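Local coordinates for uncharacterized protein ygiD (Escherichia coli, PDB 2PW6) that opens the aromatic ring of DOPA between carbons 4 and 5 in vitro as a metal-dependent extradiol dioxygenase, though its physiological substrate is unknown, at residues P192-N204 with P215-N229. Numbering follows the deposited sequence.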
ATOM      1  N   PRO A 192       9.240   9.796  24.050  1.00 45.48           N
ATOM      2  CA  PRO A 192       9.228   9.105  25.329  1.00 44.57           C
ATOM      3  C   PRO A 192       7.959   8.267  25.538  1.00 44.06           C
ATOM      4  O   PRO A 192       8.020   7.228  26.173  1.00 43.03           O
ATOM      5  CB  PRO A 192       9.311  10.256  26.348  1.00 45.09           C
ATOM      6  CG  PRO A 192       9.876  11.417  25.564  1.00 46.05           C
ATOM      7  CD  PRO A 192       9.220  11.255  24.231  1.00 45.25           C
ATOM      8  N   TRP A 193       6.823   8.735  25.023  1.00 44.17           N
ATOM      9  CA  TRP A 193       5.589   7.983  25.131  1.00 44.72           C
ATOM     10  C   TRP A 193       5.676   6.682  24.293  1.00 44.96           C
ATOM     11  O   TRP A 193       5.213   5.632  24.720  1.00 45.20           O
ATOM     12  CB  TRP A 193       4.373   8.866  24.758  1.00 44.78           C
ATOM     13  CG  TRP A 193       4.412   9.384  23.355  1.00 43.82           C
ATOM     14  CD1 TRP A 193       4.916  10.561  22.947  1.00 43.90           C
ATOM     15  CD2 TRP A 193       3.930   8.717  22.176  1.00 44.30           C
ATOM     16  NE1 TRP A 193       4.799  10.689  21.578  1.00 44.74           N
ATOM     17  CE2 TRP A 193       4.191   9.565  21.082  1.00 43.65           C
ATOM     18  CE3 TRP A 193       3.311   7.475  21.938  1.00 46.31           C
ATOM     19  CZ2 TRP A 193       3.846   9.228  19.775  1.00 43.61           C
ATOM     20  CZ3 TRP A 193       2.985   7.137  20.630  1.00 44.11           C
ATOM     21  CH2 TRP A 193       3.241   8.014  19.572  1.00 43.48           C
ATOM     22  N   ALA A 194       6.312   6.758  23.127  1.00 45.71           N
ATOM     23  CA  ALA A 194       6.600   5.570  22.321  1.00 46.80           C
ATOM     24  C   ALA A 194       7.405   4.525  23.093  1.00 47.47           C
ATOM     25  O   ALA A 194       7.021   3.339  23.095  1.00 48.35           O
ATOM     26  CB  ALA A 194       7.274   5.938  20.987  1.00 46.37           C
ATOM     27  N   THR A 195       8.499   4.946  23.744  1.00 47.78           N
ATOM     28  CA  THR A 195       9.361   4.045  24.543  1.00 46.93           C
ATOM     29  C   THR A 195       8.592   3.529  25.742  1.00 47.34           C
ATOM     30  O   THR A 195       8.649   2.331  26.074  1.00 46.95           O
ATOM     31  CB  THR A 195      10.669   4.759  25.018  1.00 47.43           C
ATOM     32  OG1 THR A 195      11.523   5.004  23.895  1.00 47.52           O
ATOM     33  CG2 THR A 195      11.430   3.909  26.004  1.00 46.74           C
ATOM     34  N   SER A 196       7.871   4.435  26.405  1.00 47.42           N
ATOM     35  CA  SER A 196       6.964   4.028  27.485  1.00 47.68           C
ATOM     36  C   SER A 196       6.039   2.839  27.068  1.00 47.48           C
ATOM     37  O   SER A 196       6.094   1.767  27.678  1.00 46.56           O
ATOM     38  CB  SER A 196       6.133   5.219  27.992  1.00 47.77           C
ATOM     39  OG  SER A 196       5.455   4.890  29.193  1.00 47.93           O
ATOM     40  N   PHE A 197       5.202   3.025  26.037  1.00 47.68           N
ATOM     41  CA  PHE A 197       4.246   1.954  25.657  1.00 47.43           C
ATOM     42  C   PHE A 197       4.967   0.690  25.227  1.00 47.42           C
ATOM     43  O   PHE A 197       4.592  -0.407  25.629  1.00 47.50           O
ATOM     44  CB  PHE A 197       3.237   2.383  24.596  1.00 47.32           C
ATOM     45  CG  PHE A 197       2.203   1.307  24.274  1.00 47.83           C
ATOM     46  CD1 PHE A 197       1.074   1.148  25.078  1.00 45.65           C
ATOM     47  CD2 PHE A 197       2.373   0.454  23.164  1.00 45.89           C
ATOM     48  CE1 PHE A 197       0.116   0.141  24.780  1.00 48.86           C
ATOM     49  CE2 PHE A 197       1.430  -0.534  22.861  1.00 47.40           C
ATOM     50  CZ  PHE A 197       0.300  -0.697  23.672  1.00 45.60           C
ATOM     51  N   ASN A 198       6.032   0.857  24.453  1.00 47.77           N
ATOM     52  CA  ASN A 198       6.840  -0.262  23.983  1.00 48.74           C
ATOM     53  C   ASN A 198       7.389  -1.136  25.109  1.00 49.67           C
ATOM     54  O   ASN A 198       7.355  -2.376  25.029  1.00 49.59           O
ATOM     55  CB  ASN A 198       7.976   0.260  23.116  1.00 48.27           C
ATOM     56  CG  ASN A 198       8.502  -0.783  22.153  1.00 49.45           C
ATOM     57  OD1 ASN A 198       7.824  -1.154  21.174  1.00 49.00           O
ATOM     58  ND2 ASN A 198       9.722  -1.246  22.400  1.00 45.84           N
ATOM     59  N   GLU A 199       7.877  -0.486  26.171  1.00 50.22           N
ATOM     60  CA  GLU A 199       8.446  -1.189  27.322  1.00 50.22           C
ATOM     61  C   GLU A 199       7.394  -1.955  28.116  1.00 49.72           C
ATOM     62  O   GLU A 199       7.673  -3.019  28.629  1.00 50.00           O
ATOM     63  CB  GLU A 199       9.244  -0.207  28.221  1.00 50.54           C
ATOM     64  CG  GLU A 199      10.507   0.374  27.529  1.00 51.59           C
ATOM     65  CD  GLU A 199      11.525  -0.690  27.139  1.00 53.56           C
ATOM     66  OE1 GLU A 199      11.687  -1.684  27.876  1.00 55.01           O
ATOM     67  OE2 GLU A 199      12.178  -0.543  26.088  1.00 56.99           O
ATOM     68  N   TYR A 200       6.198  -1.395  28.225  1.00 49.94           N
ATOM     69  CA  TYR A 200       5.025  -2.081  28.759  1.00 50.77           C
ATOM     70  C   TYR A 200       4.653  -3.319  27.928  1.00 51.21           C
ATOM     71  O   TYR A 200       4.142  -4.302  28.476  1.00 50.93           O
ATOM     72  CB  TYR A 200       3.851  -1.108  28.786  1.00 51.33           C
ATOM     73  CG  TYR A 200       2.495  -1.691  29.131  1.00 52.77           C
ATOM     74  CD1 TYR A 200       2.198  -2.114  30.436  1.00 53.27           C
ATOM     75  CD2 TYR A 200       1.487  -1.786  28.162  1.00 53.23           C
ATOM     76  CE1 TYR A 200       0.942  -2.625  30.767  1.00 53.52           C
ATOM     77  CE2 TYR A 200       0.216  -2.299  28.485  1.00 53.26           C
ATOM     78  CZ  TYR A 200      -0.048  -2.716  29.787  1.00 53.79           C
ATOM     79  OH  TYR A 200      -1.305  -3.215  30.122  1.00 54.04           O
ATOM     80  N   VAL A 201       4.894  -3.255  26.613  1.00 51.37           N
ATOM     81  CA  VAL A 201       4.737  -4.427  25.740  1.00 51.89           C
ATOM     82  C   VAL A 201       5.763  -5.511  26.116  1.00 52.65           C
ATOM     83  O   VAL A 201       5.382  -6.584  26.585  1.00 52.58           O
ATOM     84  CB  VAL A 201       4.731  -4.072  24.197  1.00 51.29           C
ATOM     85  CG1 VAL A 201       4.935  -5.320  23.334  1.00 51.82           C
ATOM     86  CG2 VAL A 201       3.428  -3.407  23.818  1.00 49.38           C
ATOM     87  N   LYS A 202       7.046  -5.195  25.957  1.00 53.52           N
ATOM     88  CA  LYS A 202       8.143  -6.093  26.292  1.00 54.18           C
ATOM     89  C   LYS A 202       8.116  -6.691  27.703  1.00 54.78           C
ATOM     90  O   LYS A 202       8.540  -7.840  27.896  1.00 54.98           O
ATOM     91  CB  LYS A 202       9.469  -5.367  26.103  1.00 54.59           C
ATOM     92  CG  LYS A 202       9.755  -4.939  24.682  1.00 54.75           C
ATOM     93  CD  LYS A 202      10.975  -4.060  24.620  1.00 56.52           C
ATOM     94  CE  LYS A 202      12.178  -4.694  25.296  1.00 56.92           C
ATOM     95  NZ  LYS A 202      13.362  -3.836  25.050  1.00 58.16           N
ATOM     96  N   ALA A 203       7.652  -5.917  28.691  1.00 55.02           N
ATOM     97  CA  ALA A 203       7.645  -6.373  30.095  1.00 55.18           C
ATOM     98  C   ALA A 203       6.503  -7.349  30.369  1.00 55.78           C
ATOM     99  O   ALA A 203       6.374  -7.873  31.488  1.00 56.04           O
ATOM    100  CB  ALA A 203       7.549  -5.183  31.059  1.00 55.17           C
ATOM    101  N   ASN A 204       5.663  -7.591  29.363  1.00 55.60           N
ATOM    102  CA  ASN A 204       4.463  -8.381  29.591  1.00 55.22           C
ATOM    103  C   ASN A 204       4.246  -9.504  28.611  1.00 54.76           C
ATOM    104  O   ASN A 204       3.192 -10.115  28.602  1.00 55.05           O
ATOM    105  CB  ASN A 204       3.254  -7.470  29.641  1.00 55.13           C
ATOM    106  CG  ASN A 204       3.183  -6.705  30.920  1.00 56.22           C
ATOM    107  OD1 ASN A 204       2.887  -7.269  31.974  1.00 54.85           O
ATOM    108  ND2 ASN A 204       3.462  -5.401  30.849  1.00 57.01           N
ATOM    109  N   PRO A 215      -2.323  -7.903  30.443  1.00 53.99           N
ATOM    110  CA  PRO A 215      -1.890  -6.527  30.155  1.00 53.71           C
ATOM    111  C   PRO A 215      -1.802  -6.215  28.662  1.00 52.76           C
ATOM    112  O   PRO A 215      -2.196  -5.131  28.236  1.00 52.74           O
ATOM    113  CB  PRO A 215      -0.485  -6.473  30.774  1.00 53.72           C
ATOM    114  CG  PRO A 215      -0.560  -7.396  31.902  1.00 53.82           C
ATOM    115  CD  PRO A 215      -1.393  -8.548  31.392  1.00 54.09           C
ATOM    116  N   LEU A 216      -1.317  -7.169  27.877  1.00 51.92           N
ATOM    117  CA  LEU A 216      -1.189  -6.972  26.437  1.00 50.90           C
ATOM    118  C   LEU A 216      -2.510  -7.137  25.704  1.00 50.53           C
ATOM    119  O   LEU A 216      -2.672  -6.665  24.581  1.00 50.57           O
ATOM    120  CB  LEU A 216      -0.106  -7.871  25.868  1.00 50.89           C
ATOM    121  CG  LEU A 216       1.292  -7.598  26.427  1.00 50.02           C
ATOM    122  CD1 LEU A 216       2.351  -8.271  25.556  1.00 49.23           C
ATOM    123  CD2 LEU A 216       1.590  -6.102  26.525  1.00 48.93           C
ATOM    124  N   VAL A 217      -3.468  -7.780  26.361  1.00 49.94           N
ATOM    125  CA  VAL A 217      -4.823  -7.865  25.836  1.00 49.37           C
ATOM    126  C   VAL A 217      -5.567  -6.584  26.184  1.00 49.69           C
ATOM    127  O   VAL A 217      -6.323  -6.068  25.377  1.00 48.71           O
ATOM    128  CB  VAL A 217      -5.573  -9.113  26.384  1.00 49.04           C
ATOM    129  CG1 VAL A 217      -7.093  -8.974  26.235  1.00 47.45           C
ATOM    130  CG2 VAL A 217      -5.054 -10.365  25.699  1.00 48.57           C
ATOM    131  N   ASN A 218      -5.348  -6.097  27.407  1.00 50.58           N
ATOM    132  CA  ASN A 218      -5.929  -4.836  27.892  1.00 51.38           C
ATOM    133  C   ASN A 218      -4.992  -3.653  27.610  1.00 51.21           C
ATOM    134  O   ASN A 218      -4.845  -2.765  28.455  1.00 51.75           O
ATOM    135  CB  ASN A 218      -6.200  -4.912  29.412  1.00 51.20           C
ATOM    136  CG  ASN A 218      -7.248  -5.955  29.778  1.00 52.67           C
ATOM    137  OD1 ASN A 218      -8.406  -5.879  29.365  1.00 53.03           O
ATOM    138  ND2 ASN A 218      -6.845  -6.923  30.579  1.00 53.18           N
ATOM    139  N   TYR A 219      -4.362  -3.648  26.436  1.00 50.59           N
ATOM    140  CA  TYR A 219      -3.283  -2.702  26.130  1.00 50.27           C
ATOM    141  C   TYR A 219      -3.751  -1.231  26.171  1.00 50.49           C
ATOM    142  O   TYR A 219      -2.987  -0.352  26.516  1.00 50.69           O
ATOM    143  CB  TYR A 219      -2.582  -3.044  24.801  1.00 48.67           C
ATOM    144  CG  TYR A 219      -3.429  -2.740  23.589  1.00 48.43           C
ATOM    145  CD1 TYR A 219      -3.191  -1.609  22.803  1.00 47.24           C
ATOM    146  CD2 TYR A 219      -4.489  -3.568  23.238  1.00 46.11           C
ATOM    147  CE1 TYR A 219      -3.990  -1.325  21.682  1.00 46.41           C
ATOM    148  CE2 TYR A 219      -5.284  -3.292  22.135  1.00 46.39           C
ATOM    149  CZ  TYR A 219      -5.035  -2.179  21.353  1.00 47.74           C
ATOM    150  OH  TYR A 219      -5.861  -1.923  20.251  1.00 47.08           O
ATOM    151  N   LEU A 220      -5.015  -0.984  25.855  1.00 51.45           N
ATOM    152  CA  LEU A 220      -5.562   0.372  25.905  1.00 52.41           C
ATOM    153  C   LEU A 220      -5.672   0.954  27.329  1.00 53.27           C
ATOM    154  O   LEU A 220      -5.924   2.152  27.483  1.00 53.24           O
ATOM    155  CB  LEU A 220      -6.902   0.447  25.159  1.00 52.15           C
ATOM    156  CG  LEU A 220      -6.800   0.300  23.636  1.00 51.93           C
ATOM    157  CD1 LEU A 220      -8.193   0.218  23.000  1.00 52.13           C
ATOM    158  CD2 LEU A 220      -6.004   1.449  23.042  1.00 49.77           C
ATOM    159  N   ASP A 221      -5.486   0.100  28.346  1.00 54.33           N
ATOM    160  CA  ASP A 221      -5.357   0.511  29.757  1.00 55.31           C
ATOM    161  C   ASP A 221      -4.099   1.333  30.057  1.00 55.73           C
ATOM    162  O   ASP A 221      -3.999   1.937  31.120  1.00 56.57           O
ATOM    163  CB  ASP A 221      -5.363  -0.702  30.694  1.00 55.41           C
ATOM    164  CG  ASP A 221      -6.738  -1.315  30.843  1.00 57.06           C
ATOM    165  OD1 ASP A 221      -7.693  -0.778  30.238  1.00 58.39           O
ATOM    166  OD2 ASP A 221      -6.862  -2.344  31.552  1.00 58.20           O
ATOM    167  N   HIS A 222      -3.140   1.345  29.135  1.00 55.83           N
ATOM    168  CA  HIS A 222      -1.921   2.132  29.291  1.00 55.53           C
ATOM    169  C   HIS A 222      -2.185   3.575  28.834  1.00 55.82           C
ATOM    170  O   HIS A 222      -3.087   3.809  28.005  1.00 56.40           O
ATOM    171  CB  HIS A 222      -0.808   1.480  28.473  1.00 54.81           C
ATOM    172  CG  HIS A 222       0.575   1.973  28.786  1.00 53.92           C
ATOM    173  ND1 HIS A 222       1.166   3.019  28.110  1.00 52.44           N
ATOM    174  CD2 HIS A 222       1.505   1.519  29.657  1.00 53.10           C
ATOM    175  CE1 HIS A 222       2.399   3.185  28.550  1.00 52.16           C
ATOM    176  NE2 HIS A 222       2.626   2.298  29.499  1.00 51.92           N
ATOM    177  N   GLU A 223      -1.395   4.523  29.360  1.00 55.78           N
ATOM    178  CA  GLU A 223      -1.550   6.003  29.128  1.00 55.40           C
ATOM    179  C   GLU A 223      -2.113   6.558  27.806  1.00 54.53           C
ATOM    180  O   GLU A 223      -3.204   7.139  27.802  1.00 54.24           O
ATOM    181  CB  GLU A 223      -0.226   6.755  29.382  1.00 56.19           C
ATOM    182  CG  GLU A 223       0.201   6.869  30.791  1.00 55.71           C
ATOM    183  CD  GLU A 223       0.881   5.639  31.270  1.00 55.83           C
ATOM    184  OE1 GLU A 223       2.124   5.591  31.176  1.00 56.25           O
ATOM    185  OE2 GLU A 223       0.173   4.725  31.743  1.00 57.34           O
ATOM    186  N   GLY A 224      -1.412   6.419  26.677  1.00 54.13           N
ATOM    187  CA  GLY A 224      -0.347   5.443  26.404  1.00 53.04           C
ATOM    188  C   GLY A 224      -0.823   4.610  25.201  1.00 52.00           C
ATOM    189  O   GLY A 224      -0.271   4.685  24.091  1.00 51.89           O
ATOM    190  N   GLY A 225      -1.902   3.867  25.429  1.00 50.74           N
ATOM    191  CA  GLY A 225      -2.369   2.841  24.510  1.00 48.47           C
ATOM    192  C   GLY A 225      -2.955   3.363  23.229  1.00 47.54           C
ATOM    193  O   GLY A 225      -2.548   2.929  22.140  1.00 46.94           O
ATOM    194  N   THR A 226      -3.911   4.286  23.359  1.00 45.93           N
ATOM    195  CA  THR A 226      -4.651   4.808  22.222  1.00 44.97           C
ATOM    196  C   THR A 226      -3.800   5.687  21.332  1.00 44.02           C
ATOM    197  O   THR A 226      -4.036   5.776  20.125  1.00 42.42           O
ATOM    198  CB  THR A 226      -5.884   5.603  22.683  1.00 45.42           C
ATOM    199  OG1 THR A 226      -6.627   4.798  23.597  1.00 45.68           O
ATOM    200  CG2 THR A 226      -6.791   5.979  21.490  1.00 45.31           C
ATOM    201  N   LEU A 227      -2.827   6.371  21.938  1.00 42.91           N
ATOM    202  CA  LEU A 227      -1.945   7.243  21.182  1.00 41.75           C
ATOM    203  C   LEU A 227      -0.966   6.392  20.332  1.00 41.60           C
ATOM    204  O   LEU A 227      -0.663   6.727  19.186  1.00 41.48           O
ATOM    205  CB  LEU A 227      -1.203   8.179  22.161  1.00 42.08           C
ATOM    206  CG  LEU A 227      -0.006   9.053  21.762  1.00 41.00           C
ATOM    207  CD1 LEU A 227      -0.368  10.010  20.670  1.00 38.15           C
ATOM    208  CD2 LEU A 227       0.558   9.799  23.015  1.00 40.53           C
ATOM    209  N   SER A 228      -0.489   5.301  20.925  1.00 41.09           N
ATOM    210  CA  SER A 228       0.412   4.350  20.281  1.00 41.12           C
ATOM    211  C   SER A 228      -0.281   3.522  19.168  1.00 39.96           C
ATOM    212  O   SER A 228       0.374   3.062  18.234  1.00 38.80           O
ATOM    213  CB  SER A 228       0.953   3.391  21.322  1.00 40.77           C
ATOM    214  OG  SER A 228       1.987   3.987  22.086  1.00 45.63           O
ATOM    215  N   ASN A 229      -1.601   3.389  19.294  1.00 39.35           N
ATOM    216  CA  ASN A 229      -2.428   2.526  18.466  1.00 39.23           C
ATOM    217  C   ASN A 229      -3.825   3.125  18.383  1.00 39.04           C
ATOM    218  O   ASN A 229      -4.728   2.647  19.057  1.00 38.85           O
ATOM    219  CB  ASN A 229      -2.502   1.097  19.067  1.00 38.48           C
ATOM    220  CG  ASN A 229      -1.157   0.346  19.030  1.00 36.75           C
ATOM    221  OD1 ASN A 229      -0.619   0.065  17.970  1.00 37.82           O
ATOM    222  ND2 ASN A 229      -0.638  -0.007  20.199  1.00 39.34           N
TER
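Pro215 meets Tyr200 and Asn204 at the C-terminal end of helix 192-202, where the returning chain of this LigB-type dioxygenase fold packs round an aromatic cluster of Phe197, Tyr200 and His222. Pro215 O receives a weak hydrogen bond from Tyr200 OH, 2.8 Å away, while its ring lies across the Asn204 amide. A nearly straight bond from Asn204 ND2 to a lone pair of Tyr200 O (2.7 Å) holds that amide at the helix end. The two methyls of Leu216 part, CD2 against Val201 CA and Tyr200 O and CD1 near Val201 O and Asn204 O, so that one branched side chain fills the end of the helix contact. Tyr219 offers the edge of its ring to Phe197, Tyr219 CD1 lying 3.7 Å from Phe197 CZ.

The flat ring of His222 meets both aromatic side chains from one of its sides, while Glu223 OE2 stands over the other face. His222 CD2 sits over one face of the Tyr200 ring, 3.4 Å from Tyr200 CG, with the planes inclined at 31°, whereas Phe197 turns an edge toward the imidazole face at 79°. With CG anti to the backbone N (chi1 -176°), the Phe197 ring extends to where its edge meets His222 ND1 and Tyr219 O. Gly224, preceded by a cis peptide, occupies the N-cap position of helix 225-228; its positive phi favours glycine. Leu227 CG lies 3.8 Å from the centroid of the Trp193 six-membered ring, over its face, a CH-pi contact. Ser228 is small enough to place CB over a Phe197 face, and its OG and N approach Gly224 O from opposite faces of the carbonyl plane. Asn229, its side chain about 4 Å from that of the zinc ligand His177, donates ND2 to Val175 O and brings that nitrogen within 3.4 Å of Phe197 CE2.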